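Local coordinates for protein phosphosugar isomerase (Escherichia coli O6:H1, PDB 5UQI) that probably interconverts arabinose-5-phosphate and ribulose-5-phosphate as a sugar isomerase domain protein, and binds arabinose-5-phosphate in this structure, at residues 59-64 and 159-164; 73-78 and 85-90; 94-99 and 104-109; 108-113 and 118-123. All blocks are in the same frame, centred on the assembly; numbering follows the deposited sequence.

Contact 1 (59-64 and 159-164)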
loop_
_atom_site.group_PDB
_atom_site.type_symbol
_atom_site.label_atom_id
_atom_site.label_comp_id
_atom_site.label_asym_id
_atom_site.label_seq_id
_atom_site.Cartn_x
_atom_site.Cartn_y
_atom_site.Cartn_z
ATOM N N ARG A 59 2.456 4.786 5.360
ATOM C CA ARG A 59 3.207 6.059 5.609
ATOM C C ARG A 59 4.403 6.129 4.624
ATOM O O ARG A 59 4.653 7.212 4.066
ATOM C CB ARG A 59 3.776 6.159 7.051
ATOM C CG ARG A 59 2.800 6.524 8.091
ATOM C CD ARG A 59 3.499 6.621 9.480
ATOM N NE ARG A 59 3.027 5.493 10.318
ATOM C CZ ARG A 59 2.226 5.533 11.395
ATOM N NH1 ARG A 59 1.734 6.686 11.856
ATOM N NH2 ARG A 59 1.919 4.388 12.044
ATOM N N LYS A 60 5.164 5.015 4.465
ATOM C CA LYS A 60 6.290 5.022 3.540
ATOM C C LYS A 60 5.806 5.310 2.125
ATOM O O LYS A 60 6.400 6.185 1.448
ATOM C CB LYS A 60 6.977 3.646 3.586
ATOM C CG LYS A 60 8.452 3.719 3.125
ATOM C CD LYS A 60 8.618 3.870 1.589
ATOM C CE LYS A 60 10.062 3.587 1.168
ATOM N NZ LYS A 60 10.086 3.650 -0.358
ATOM N N LEU A 61 4.723 4.635 1.701
ATOM C CA LEU A 61 4.290 4.823 0.324
ATOM C C LEU A 61 3.756 6.241 0.076
ATOM O O LEU A 61 4.011 6.813 -1.002
ATOM C CB LEU A 61 3.179 3.786 0.002
ATOM C CG LEU A 61 3.736 2.351 0.001
ATOM C CD1 LEU A 61 2.554 1.424 -0.382
ATOM C CD2 LEU A 61 4.858 2.195 -1.087
ATOM N N ALA A 62 3.037 6.830 1.044
ATOM C CA ALA A 62 2.612 8.256 0.844
ATOM C C ALA A 62 3.828 9.131 0.647
ATOM O O ALA A 62 3.792 10.009 -0.216
ATOM C CB ALA A 62 1.795 8.712 2.092
ATOM N N ALA A 63 4.877 8.910 1.454
ATOM C CA ALA A 63 6.047 9.759 1.355
ATOM C C ALA A 63 6.755 9.527 0.005
ATOM O O ALA A 63 7.181 10.483 -0.626
ATOM C CB ALA A 63 6.981 9.486 2.551
ATOM N N THR A 64 6.814 8.270 -0.430
ATOM C CA THR A 64 7.496 7.935 -1.723
ATOM C C THR A 64 6.686 8.503 -2.906
ATOM O O THR A 64 7.266 9.080 -3.831
ATOM C CB THR A 64 7.665 6.422 -1.775
ATOM O OG1 THR A 64 8.817 6.175 -0.914
ATOM C CG2 THR A 64 8.108 5.984 -3.157
ATOM N N THR A 159 6.533 -6.334 3.320
ATOM C CA THR A 159 7.571 -6.099 2.335
ATOM C C THR A 159 7.001 -6.172 0.933
ATOM O O THR A 159 7.364 -5.345 0.142
ATOM C CB THR A 159 8.750 -7.103 2.471
ATOM O OG1 THR A 159 9.399 -6.782 3.726
ATOM C CG2 THR A 159 9.771 -7.017 1.297
ATOM N N VAL A 160 6.098 -7.135 0.636
ATOM C CA VAL A 160 5.572 -7.196 -0.719
ATOM C C VAL A 160 4.791 -5.922 -1.092
ATOM O O VAL A 160 4.892 -5.395 -2.227
ATOM C CB VAL A 160 4.649 -8.428 -0.863
ATOM C CG1 VAL A 160 4.007 -8.405 -2.211
ATOM C CG2 VAL A 160 5.509 -9.690 -0.758
ATOM N N VAL A 161 3.934 -5.452 -0.173
ATOM C CA VAL A 161 3.162 -4.248 -0.411
ATOM C C VAL A 161 4.110 -3.032 -0.613
ATOM O O VAL A 161 3.849 -2.184 -1.484
ATOM C CB VAL A 161 2.169 -3.975 0.737
ATOM C CG1 VAL A 161 1.413 -2.699 0.419
ATOM C CG2 VAL A 161 1.180 -5.104 0.729
ATOM N N LEU A 162 5.210 -2.998 0.144
ATOM C CA LEU A 162 6.155 -1.880 -0.060
ATOM C C LEU A 162 6.764 -1.927 -1.454
ATOM O O LEU A 162 6.835 -0.908 -2.128
ATOM C CB LEU A 162 7.292 -1.959 0.994
ATOM C CG LEU A 162 8.428 -0.929 0.834
ATOM C CD1 LEU A 162 7.910 0.498 0.966
ATOM C CD2 LEU A 162 9.448 -1.218 1.925
ATOM N N VAL A 163 7.176 -3.122 -1.886
ATOM C CA VAL A 163 7.792 -3.218 -3.220
ATOM C C VAL A 163 6.796 -2.875 -4.328
ATOM O O VAL A 163 7.110 -2.093 -5.239
ATOM C CB VAL A 163 8.370 -4.637 -3.415
ATOM C CG1 VAL A 163 8.900 -4.824 -4.828
ATOM C CG2 VAL A 163 9.528 -4.842 -2.437
ATOM N N VAL A 164 5.568 -3.405 -4.191
ATOM C CA VAL A 164 4.521 -3.091 -5.164
ATOM C C VAL A 164 4.237 -1.572 -5.218
ATOM O O VAL A 164 4.219 -0.937 -6.283
ATOM C CB VAL A 164 3.228 -3.868 -4.808
ATOM C CG1 VAL A 164 2.034 -3.260 -5.526
ATOM C CG2 VAL A 164 3.405 -5.358 -5.130
#

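Contact 2 (73-78 and 85-90)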
loop_
_atom_site.group_PDB
_atom_site.type_symbol
_atom_site.label_atom_id
_atom_site.label_comp_id
_atom_site.label_asym_id
_atom_site.label_seq_id
_atom_site.Cartn_x
_atom_site.Cartn_y
_atom_site.Cartn_z
ATOM N N PHE A 73 -0.575 11.834 1.117
ATOM C CA PHE A 73 -0.233 11.789 2.528
ATOM C C PHE A 73 -0.992 10.613 3.175
ATOM O O PHE A 73 -1.827 9.972 2.549
ATOM C CB PHE A 73 -0.574 13.130 3.268
ATOM C CG PHE A 73 -2.059 13.506 3.270
ATOM C CD1 PHE A 73 -2.694 14.011 2.126
ATOM C CD2 PHE A 73 -2.825 13.346 4.452
ATOM C CE1 PHE A 73 -4.056 14.341 2.172
ATOM C CE2 PHE A 73 -4.202 13.681 4.518
ATOM C CZ PHE A 73 -4.823 14.182 3.359
ATOM N N PHE A 74 -0.633 10.356 4.433
ATOM C CA PHE A 74 -1.148 9.222 5.170
ATOM C C PHE A 74 -2.110 9.676 6.243
ATOM O O PHE A 74 -1.854 10.662 6.965
ATOM C CB PHE A 74 0.082 8.543 5.844
ATOM C CG PHE A 74 -0.331 7.493 6.860
ATOM C CD1 PHE A 74 -0.872 6.273 6.444
ATOM C CD2 PHE A 74 -0.158 7.733 8.252
ATOM C CE1 PHE A 74 -1.219 5.275 7.396
ATOM C CE2 PHE A 74 -0.544 6.691 9.174
ATOM C CZ PHE A 74 -1.057 5.505 8.751
ATOM N N VAL A 75 -3.211 8.886 6.396
ATOM C CA VAL A 75 -4.174 9.055 7.500
ATOM C C VAL A 75 -4.293 7.720 8.163
ATOM O O VAL A 75 -4.622 6.693 7.540
ATOM C CB VAL A 75 -5.537 9.512 6.966
ATOM C CG1 VAL A 75 -6.559 9.479 8.102
ATOM C CG2 VAL A 75 -5.451 10.935 6.407
ATOM N N HIS A 76 -4.015 7.690 9.471
ATOM C CA HIS A 76 -4.177 6.417 10.203
ATOM C C HIS A 76 -5.624 6.023 10.308
ATOM O O HIS A 76 -6.475 6.872 10.513
ATOM C CB HIS A 76 -3.558 6.647 11.594
ATOM C CG HIS A 76 -3.470 5.403 12.417
ATOM N ND1 HIS A 76 -4.545 4.979 13.202
ATOM C CD2 HIS A 76 -2.479 4.498 12.599
ATOM C CE1 HIS A 76 -4.199 3.857 13.813
ATOM N NE2 HIS A 76 -2.936 3.577 13.509
ATOM N N GLY A 77 -5.903 4.716 10.156
ATOM C CA GLY A 77 -7.329 4.285 10.090
ATOM C C GLY A 77 -8.119 4.605 11.361
ATOM O O GLY A 77 -9.305 4.970 11.314
ATOM N N THR A 78 -7.497 4.529 12.550
ATOM C CA THR A 78 -8.215 4.933 13.774
ATOM C C THR A 78 -8.337 6.412 13.875
ATOM O O THR A 78 -9.389 6.934 14.216
ATOM C CB THR A 78 -7.436 4.429 15.030
ATOM O OG1 THR A 78 -7.603 3.001 15.004
ATOM C CG2 THR A 78 -8.035 4.960 16.331
ATOM N N LEU A 85 -10.947 11.812 8.951
ATOM C CA LEU A 85 -11.626 11.757 7.667
ATOM C C LEU A 85 -11.883 13.150 7.076
ATOM O O LEU A 85 -11.951 13.268 5.840
ATOM C CB LEU A 85 -12.985 11.047 7.900
ATOM C CG LEU A 85 -12.829 9.523 7.870
ATOM C CD1 LEU A 85 -14.101 8.972 8.547
ATOM C CD2 LEU A 85 -12.713 8.969 6.441
ATOM N N GLY A 86 -11.883 14.204 7.915
ATOM C CA GLY A 86 -12.000 15.554 7.464
ATOM C C GLY A 86 -10.807 16.042 6.658
ATOM O O GLY A 86 -10.858 17.110 6.005
ATOM N N MET A 87 -9.729 15.242 6.634
ATOM C CA MET A 87 -8.588 15.619 5.785
ATOM C C MET A 87 -8.812 15.291 4.327
ATOM O O MET A 87 -8.046 15.795 3.462
ATOM C CB MET A 87 -7.311 14.903 6.272
ATOM C CG MET A 87 -6.996 15.288 7.705
ATOM S SD MET A 87 -5.523 14.407 8.311
ATOM C CE MET A 87 -5.330 15.243 9.897
ATOM N N VAL A 88 -9.771 14.395 4.067
ATOM C CA VAL A 88 -10.049 13.824 2.723
ATOM C C VAL A 88 -11.146 14.688 2.104
ATOM O O VAL A 88 -12.214 14.837 2.689
ATOM C CB VAL A 88 -10.542 12.355 2.844
ATOM C CG1 VAL A 88 -10.890 11.779 1.463
ATOM C CG2 VAL A 88 -9.481 11.507 3.554
ATOM N N ALA A 89 -10.831 15.286 0.970
ATOM C CA ALA A 89 -11.793 16.170 0.274
ATOM C C ALA A 89 -12.146 15.648 -1.110
ATOM O O ALA A 89 -11.582 14.698 -1.562
ATOM C CB ALA A 89 -11.246 17.579 0.207
ATOM N N LYS A 90 -13.103 16.300 -1.780
ATOM C CA LYS A 90 -13.776 15.660 -2.928
ATOM C C LYS A 90 -12.916 15.007 -4.026
ATOM O O LYS A 90 -13.257 13.901 -4.488
ATOM C CB LYS A 90 -14.793 16.632 -3.563
ATOM C CG LYS A 90 -14.223 17.939 -4.075
ATOM C CD LYS A 90 -15.182 18.654 -5.037
ATOM C CE LYS A 90 -16.096 19.617 -4.300
ATOM N NZ LYS A 90 -16.834 20.498 -5.250
#

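Contact 3 (94-99 and 104-109). With A5P (arabinose-5-phosphate), chain B.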
loop_
_atom_site.group_PDB
_atom_site.type_symbol
_atom_site.label_atom_id
_atom_site.label_comp_id
_atom_site.label_asym_id
_atom_site.label_seq_id
_atom_site.Cartn_x
_atom_site.Cartn_y
_atom_site.Cartn_z
ATOM N N VAL A 94 -8.445 7.564 -2.445
ATOM C CA VAL A 94 -8.068 6.901 -1.168
ATOM C C VAL A 94 -7.567 5.509 -1.481
ATOM O O VAL A 94 -8.254 4.723 -2.194
ATOM C CB VAL A 94 -9.266 6.888 -0.173
ATOM C CG1 VAL A 94 -8.871 6.199 1.117
ATOM C CG2 VAL A 94 -9.766 8.283 0.118
ATOM N N ILE A 95 -6.376 5.152 -0.950
ATOM C CA ILE A 95 -5.902 3.791 -1.039
ATOM C C ILE A 95 -5.923 3.238 0.367
ATOM O O ILE A 95 -5.227 3.759 1.253
ATOM C CB ILE A 95 -4.455 3.696 -1.600
ATOM C CG1 ILE A 95 -4.413 4.239 -3.054
ATOM C CG2 ILE A 95 -3.927 2.301 -1.509
ATOM C CD1 ILE A 95 -3.010 4.273 -3.698
ATOM N N LEU A 96 -6.695 2.197 0.606
ATOM C CA LEU A 96 -6.739 1.593 1.931
ATOM C C LEU A 96 -5.952 0.287 1.904
ATOM O O LEU A 96 -6.178 -0.591 1.056
ATOM C CB LEU A 96 -8.183 1.257 2.335
ATOM C CG LEU A 96 -9.055 2.519 2.396
ATOM C CD1 LEU A 96 -9.993 2.640 1.163
ATOM C CD2 LEU A 96 -9.846 2.600 3.699
ATOM N N ILE A 97 -4.985 0.125 2.816
ATOM C CA ILE A 97 -4.091 -1.032 2.834
ATOM C C ILE A 97 -4.403 -1.897 4.010
ATOM O O ILE A 97 -4.407 -1.433 5.158
ATOM C CB ILE A 97 -2.580 -0.581 2.884
ATOM C CG1 ILE A 97 -2.249 0.270 1.667
ATOM C CG2 ILE A 97 -1.715 -1.865 2.955
ATOM C CD1 ILE A 97 -0.743 0.663 1.641
ATOM N N SER A 98 -4.749 -3.145 3.732
ATOM C CA SER A 98 -4.989 -4.120 4.794
ATOM C C SER A 98 -4.692 -5.512 4.234
ATOM O O SER A 98 -5.325 -5.934 3.260
ATOM C CB SER A 98 -6.472 -4.077 5.223
ATOM O OG SER A 98 -6.820 -5.170 6.087
ATOM N N ASN A 99 -3.733 -6.215 4.821
ATOM C CA ASN A 99 -3.356 -7.498 4.224
ATOM C C ASN A 99 -4.571 -8.455 4.222
ATOM O O ASN A 99 -4.925 -9.042 3.171
ATOM C CB ASN A 99 -2.135 -8.083 4.927
ATOM C CG ASN A 99 -1.764 -9.470 4.374
ATOM O OD1 ASN A 99 -1.785 -10.443 5.119
ATOM N ND2 ASN A 99 -1.511 -9.569 3.075
ATOM N N ALA A 104 -10.808 -4.574 11.512
ATOM C CA ALA A 104 -11.988 -3.822 11.972
ATOM C C ALA A 104 -11.812 -2.324 11.841
ATOM O O ALA A 104 -12.686 -1.604 11.377
ATOM C CB ALA A 104 -12.346 -4.176 13.405
ATOM N N GLU A 105 -10.615 -1.846 12.223
ATOM C CA GLU A 105 -10.398 -0.403 12.157
ATOM C C GLU A 105 -10.485 0.159 10.743
ATOM O O GLU A 105 -10.909 1.306 10.558
ATOM C CB GLU A 105 -8.994 -0.068 12.773
ATOM C CG GLU A 105 -8.880 -0.401 14.257
ATOM C CD GLU A 105 -8.310 -1.787 14.520
ATOM O OE1 GLU A 105 -8.478 -2.734 13.672
ATOM O OE2 GLU A 105 -7.781 -1.984 15.622
ATOM N N ILE A 106 -10.087 -0.602 9.729
ATOM C CA ILE A 106 -10.127 -0.108 8.391
ATOM C C ILE A 106 -11.548 -0.204 7.852
ATOM O O ILE A 106 -11.995 0.720 7.213
ATOM C CB ILE A 106 -9.139 -0.886 7.469
ATOM C CG1 ILE A 106 -7.720 -0.825 8.020
ATOM C CG2 ILE A 106 -9.201 -0.386 6.037
ATOM C CD1 ILE A 106 -7.188 0.631 8.025
ATOM N N LEU A 107 -12.229 -1.302 8.164
ATOM C CA LEU A 107 -13.637 -1.354 7.664
ATOM C C LEU A 107 -14.492 -0.250 8.280
ATOM O O LEU A 107 -15.489 0.154 7.646
ATOM C CB LEU A 107 -14.283 -2.669 8.009
ATOM C CG LEU A 107 -13.523 -3.857 7.487
ATOM C CD1 LEU A 107 -14.152 -5.183 7.921
ATOM C CD2 LEU A 107 -13.375 -3.920 5.986
ATOM N N ALA A 108 -14.164 0.175 9.516
ATOM C CA ALA A 108 -14.903 1.247 10.184
ATOM C C ALA A 108 -14.878 2.570 9.458
ATOM O O ALA A 108 -15.753 3.419 9.671
ATOM C CB ALA A 108 -14.359 1.444 11.593
ATOM N N THR A 109 -13.888 2.781 8.569
ATOM C CA THR A 109 -13.876 3.983 7.811
ATOM C C THR A 109 -14.866 4.030 6.641
ATOM O O THR A 109 -15.098 5.076 6.013
ATOM C CB THR A 109 -12.491 4.268 7.166
ATOM O OG1 THR A 109 -12.209 3.335 6.133
ATOM C CG2 THR A 109 -11.348 4.303 8.207
HETATM C C1 A5P B . -0.298 -6.833 13.110
HETATM O O1 A5P B . 0.461 -7.577 12.648
HETATM C C2 A5P B . -0.366 -5.507 12.503
HETATM O O2 A5P B . 0.836 -4.804 12.507
HETATM C C3 A5P B . -0.945 -5.798 11.187
HETATM O O3 A5P B . -0.312 -5.110 10.102
HETATM C C4 A5P B . -2.292 -5.263 11.600
HETATM O O4 A5P B . -2.951 -6.200 12.435
HETATM C C5 A5P B . -3.163 -4.919 10.431
HETATM O O5 A5P B . -3.448 -6.078 9.741
HETATM P P A5P B . -3.945 -5.855 8.240
HETATM O O1P A5P B . -2.741 -5.548 7.333
HETATM O O2P A5P B . -4.595 -7.298 7.904
HETATM O O3P A5P B . -4.830 -4.713 8.235
#

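Contact 4 (108-113 and 118-123)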
loop_
_atom_site.group_PDB
_atom_site.type_symbol
_atom_site.label_atom_id
_atom_site.label_comp_id
_atom_site.label_asym_id
_atom_site.label_seq_id
_atom_site.Cartn_x
_atom_site.Cartn_y
_atom_site.Cartn_z
ATOM N N ALA A 108 -14.164 0.175 9.516
ATOM C CA ALA A 108 -14.903 1.247 10.184
ATOM C C ALA A 108 -14.878 2.570 9.458
ATOM O O ALA A 108 -15.753 3.419 9.671
ATOM C CB ALA A 108 -14.359 1.444 11.593
ATOM N N THR A 109 -13.888 2.781 8.569
ATOM C CA THR A 109 -13.876 3.983 7.811
ATOM C C THR A 109 -14.866 4.030 6.641
ATOM O O THR A 109 -15.098 5.076 6.013
ATOM C CB THR A 109 -12.491 4.268 7.166
ATOM O OG1 THR A 109 -12.209 3.335 6.133
ATOM C CG2 THR A 109 -11.348 4.303 8.207
ATOM N N LEU A 110 -15.369 2.833 6.262
ATOM C CA LEU A 110 -16.044 2.729 4.950
ATOM C C LEU A 110 -17.441 3.424 4.827
ATOM O O LEU A 110 -17.681 4.091 3.843
ATOM C CB LEU A 110 -16.144 1.263 4.511
ATOM C CG LEU A 110 -14.773 0.635 4.243
ATOM C CD1 LEU A 110 -14.989 -0.828 4.039
ATOM C CD2 LEU A 110 -14.145 1.245 3.004
ATOM N N PRO A 111 -18.303 3.296 5.858
ATOM C CA PRO A 111 -19.578 4.036 5.690
ATOM C C PRO A 111 -19.426 5.532 5.443
ATOM O O PRO A 111 -20.053 6.084 4.511
ATOM C CB PRO A 111 -20.313 3.735 6.988
ATOM C CG PRO A 111 -19.775 2.423 7.470
ATOM C CD PRO A 111 -18.283 2.522 7.101
ATOM N N SER A 112 -18.495 6.198 6.202
ATOM C CA SER A 112 -18.283 7.570 5.938
ATOM C C SER A 112 -17.666 7.799 4.567
ATOM O O SER A 112 -18.030 8.712 3.883
ATOM C CB SER A 112 -17.379 8.235 7.023
ATOM O OG SER A 112 -18.041 8.214 8.306
ATOM N N LEU A 113 -16.663 6.985 4.191
ATOM C CA LEU A 113 -16.041 7.228 2.904
ATOM C C LEU A 113 -17.020 7.018 1.712
ATOM O O LEU A 113 -16.907 7.725 0.716
ATOM C CB LEU A 113 -14.833 6.288 2.723
ATOM C CG LEU A 113 -13.578 6.764 3.464
ATOM C CD1 LEU A 113 -12.520 5.625 3.475
ATOM C CD2 LEU A 113 -13.075 8.073 2.834
ATOM N N ASN A 118 -15.544 9.680 -2.351
ATOM C CA ASN A 118 -14.278 9.456 -3.017
ATOM C C ASN A 118 -14.073 8.090 -3.674
ATOM O O ASN A 118 -14.572 7.066 -3.166
ATOM C CB ASN A 118 -13.172 9.649 -1.977
ATOM C CG ASN A 118 -13.248 11.001 -1.299
ATOM O OD1 ASN A 118 -14.026 11.206 -0.340
ATOM N ND2 ASN A 118 -12.430 11.903 -1.769
ATOM N N TYR A 119 -13.243 8.047 -4.709
ATOM C CA TYR A 119 -12.863 6.795 -5.330
ATOM C C TYR A 119 -11.935 6.033 -4.387
ATOM O O TYR A 119 -10.977 6.645 -3.855
ATOM C CB TYR A 119 -12.126 7.123 -6.628
ATOM C CG TYR A 119 -11.997 5.930 -7.521
ATOM C CD1 TYR A 119 -10.994 5.013 -7.378
ATOM C CD2 TYR A 119 -12.956 5.674 -8.512
ATOM C CE1 TYR A 119 -10.880 3.881 -8.171
ATOM C CE2 TYR A 119 -12.842 4.547 -9.293
ATOM C CZ TYR A 119 -11.810 3.661 -9.154
ATOM O OH TYR A 119 -11.684 2.523 -9.958
ATOM N N LEU A 120 -12.296 4.792 -4.096
ATOM C CA LEU A 120 -11.598 3.963 -3.089
ATOM C C LEU A 120 -10.872 2.840 -3.771
ATOM O O LEU A 120 -11.438 2.070 -4.517
ATOM C CB LEU A 120 -12.566 3.392 -2.032
ATOM C CG LEU A 120 -13.500 4.411 -1.371
ATOM C CD1 LEU A 120 -14.393 3.589 -0.408
ATOM C CD2 LEU A 120 -12.722 5.564 -0.675
ATOM N N ILE A 121 -9.579 2.662 -3.422
ATOM C CA ILE A 121 -8.757 1.580 -3.916
ATOM C C ILE A 121 -8.336 0.766 -2.703
ATOM O O ILE A 121 -8.000 1.354 -1.680
ATOM C CB ILE A 121 -7.474 2.190 -4.574
ATOM C CG1 ILE A 121 -7.916 2.980 -5.829
ATOM C CG2 ILE A 121 -6.465 1.101 -4.943
ATOM C CD1 ILE A 121 -6.767 3.841 -6.342
ATOM N N SER A 122 -8.347 -0.549 -2.793
ATOM C CA SER A 122 -7.839 -1.377 -1.716
ATOM C C SER A 122 -6.610 -2.158 -2.155
ATOM O O SER A 122 -6.515 -2.589 -3.297
ATOM C CB SER A 122 -8.873 -2.362 -1.133
ATOM O OG SER A 122 -9.306 -3.277 -2.219
ATOM N N PHE A 123 -5.631 -2.313 -1.242
ATOM C CA PHE A 123 -4.566 -3.270 -1.442
ATOM C C PHE A 123 -4.733 -4.335 -0.386
ATOM O O PHE A 123 -4.532 -4.060 0.836
ATOM C CB PHE A 123 -3.192 -2.570 -1.158
ATOM C CG PHE A 123 -2.673 -1.594 -2.222
ATOM C CD1 PHE A 123 -3.417 -1.138 -3.308
ATOM C CD2 PHE A 123 -1.376 -1.021 -2.039
ATOM C CE1 PHE A 123 -2.883 -0.262 -4.239
ATOM C CE2 PHE A 123 -0.866 -0.100 -2.954
ATOM C CZ PHE A 123 -1.589 0.262 -4.066
HETATM O O HOH W 1 -16.810 6.478 -1.802
#

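Contact 1 (59-64 and 159-164)
K60 and L162 meet almost at right angles: the lysine's aliphatic chain runs across the end of the leucine, and CD1 of L162 lies against its middle, with K60 CD to L162 CD1 at 3.5 Å. CG and CE of the lysine also lie close to that methyl, so the contact is a run of methylenes drawn across one methyl. The leucine reaches over because its CG stands anti to the backbone N (chi1 175°), which carries CD1 toward the other helix although its CB points along the interface. A bend at chi2 (-75°) turns the lysine chain past the methyl, and NZ, still beside it, donates to T64 OG1 at 2.9 Å and forms a salt bridge with D166, one helical turn after L162. The charged end is thereby held by both helices, one through each partner.

Deeper in, L61 divides its two methyls between two partners. CD2 sits 3.8 Å from L162 O and 4.1 Å from L162 CD1, the two leucines meeting at a slant, while CD1 is 4.4 Å from V161 CG1, a looser approach. L61 and V161 are buried, whereas K60 and L162 lie nearer the surface, so the charged lysine end lies at the more exposed margin of an otherwise apolar seam.

The segment axes come within 10.1 Å and their directions differ by 10°. Helices 52-67 and 156-175 thus run side by side, nearly parallel, over one face of the parallel sheet, an arrangement consistent with the three-layer alpha-beta-alpha sandwich of SIS domains.

Contact 2 (73-78 and 85-90)
The ring of F73 takes M87 at its edge: the carbonyl oxygen of M87 lies near the ring plane, 3.6 Å from F73 CZ, and M87 CB comes within 3.8 Å of F73 CE2. The sulfur belongs to the same rim. M87 SD is 5.4 Å from the ring centroid and 75° off the ring normal, an oblique Met-aromatic contact well away from the perpendicular over the ring centre. A second ring, that of F74, is turned to the other side of the strand; one of its faces has H76 N 3.6 Å above the plane, offset toward the rim, and the ring packs on A58, R59 and A62 of helix 52-67.

F73 reaches M87 with CG lodged between its backbone N and carbonyl carbon (chi1 62°), a rotamer that swings the ring out toward the turn. M87 answers with a chain extended beyond CG (chi2 178°), which lays the thioether past the ring edge and across V75. There V75 CG2 is 4.0 Å from M87 SD, the two side chains meeting at a slant. The sulfur therefore rests on the pair formed by an aromatic edge and a valine methyl, both on the strand side of it, while V75 is itself buried against V47, A80 and D84.

The 3-10 turn at 85-87 presents the methionine, and V88 N to L85 O, a backbone bond of 3.0 Å, closes it. Strand 72-76 is the outermost strand at its end of the sheet within this chain. The contact folds the connection after helix 77-84 back onto that strand, part of the crossover leading to strand 93-97 in a parallel alpha/beta fold.

Contact 3 (94-99 and 104-109)
L96 overlaps I106 through one methyl, CD2, which lies 3.8 Å from I106 CG2, the two side chains sliding past each other in opposite directions. The same methyl meets the hydroxyl of T109, with L96 CD2 to T109 OG1 at 3.5 Å, again in opposed passage. One leucine methyl thus touches both an isoleucine methyl and a threonine oxygen, which lie roughly at right angles as seen from it, all three residues buried.

That oxygen is turned inward by an internal bond. T109 holds OG1 between its own backbone N and carbonyl carbon (chi1 69°), from which it donates to I106 O at 2.8 Å. The donor lies in the carbonyl plane with a C=O...donor angle of 159°, and T109 N also gives its hydrogen to I106 O, so one acceptor is gripped twice by the same residue. This fixes the hydroxyl's rotation beside the leucine. L131 of helix 130-134 packs on both L96 and I106.

Further along the strand the contact becomes a binding site. S98 places OG anti to the backbone N and donates to O3P of arabinose-5-phosphate at 3.0 Å; the same hydroxyl is also bonded to G101 N and T103 OG1. N99 N contributes a nearly straight bond to O1P, 2.8 Å long with an N-H...O angle of 166°. The backbone N of K53 and S100 and the hydroxyls of S54 and T103 add further hydrogen bonds to the ligand.

A phosphate gripped where strand 93-97 ends, by the loop from S98 to T103 that leads into helix 104-107, is the sugar-phosphate pocket characteristic of SIS domains.

Contact 4 (108-113 and 118-123)
All three leucines of this contact hold CG anti to the carbonyl carbon, and for L120 (chi1 -51°, chi2 178°) this splays both methyls from the strand toward helix 110-116. The setting is a helix-to-strand connection of the parallel alpha/beta sheet: the chain passes through helix 110-116, turns, and enters strand 120-124, whose first inward residue packs straight back on the helix it has just left.

L120 reaches two helix residues nearly one turn apart. CD1 meets L110 CD2 at 4.1 Å and also nears L113 CB, while L120 CD2 packs on L113 CB, again at 4.1 Å. L113 CD1 completes the set, 4.2 Å from L120 CD2. In both pairs the side chains slant across one another, and the forked end of L120 faces the two leucines together. L110 gets there with its far end, since its CB bond runs along the interface; L113 uses CB as well as a methyl. L120 also packs on V94 of the neighbouring strand, and L113 on L85, so the leucine group merges with the core on that side of the sheet.

N118 points its CB toward the helix, but its amide nitrogen is engaged elsewhere, donating to D92 O and A89 O. The asparagine thereby ties the turn before strand 120-124 to the one before strand 93-97.

At the turn itself the backbone join is indirect. L113 O and N118 N are 3.9 Å apart, and one water donates both its hydrogens across the gap, to L113 O at 2.8 Å and to N118 O at 2.7 Å.

Contacts 2, 3 and 4 lie on the same side of the chain's centre and reach one parallel sheet, whereas contact 1 joins two helices about 16 Å from contact 3, centre to centre. Contacts 3 and 4, about 7 Å apart between centres, share A108 and T109, and their strands pair directly, with V94 O to I121 N at 2.7 Å. Contacts 2 and 4 also touch, L85 CD1 lying 3.7 Å from S112 CB. Contact 1 meets the sheet where L61 CD1 lies 3.9 Å from I97 CD1, just before the phosphate-binding S98. Contact 3 binds arabinose-5-phosphate directly. In contact 1 the side chain of V161 is about 8 Å from the bound arabinose-5-phosphate, and in contact 4 the side chain of L110 is about 12 Å from the bound arabinose-5-phosphate.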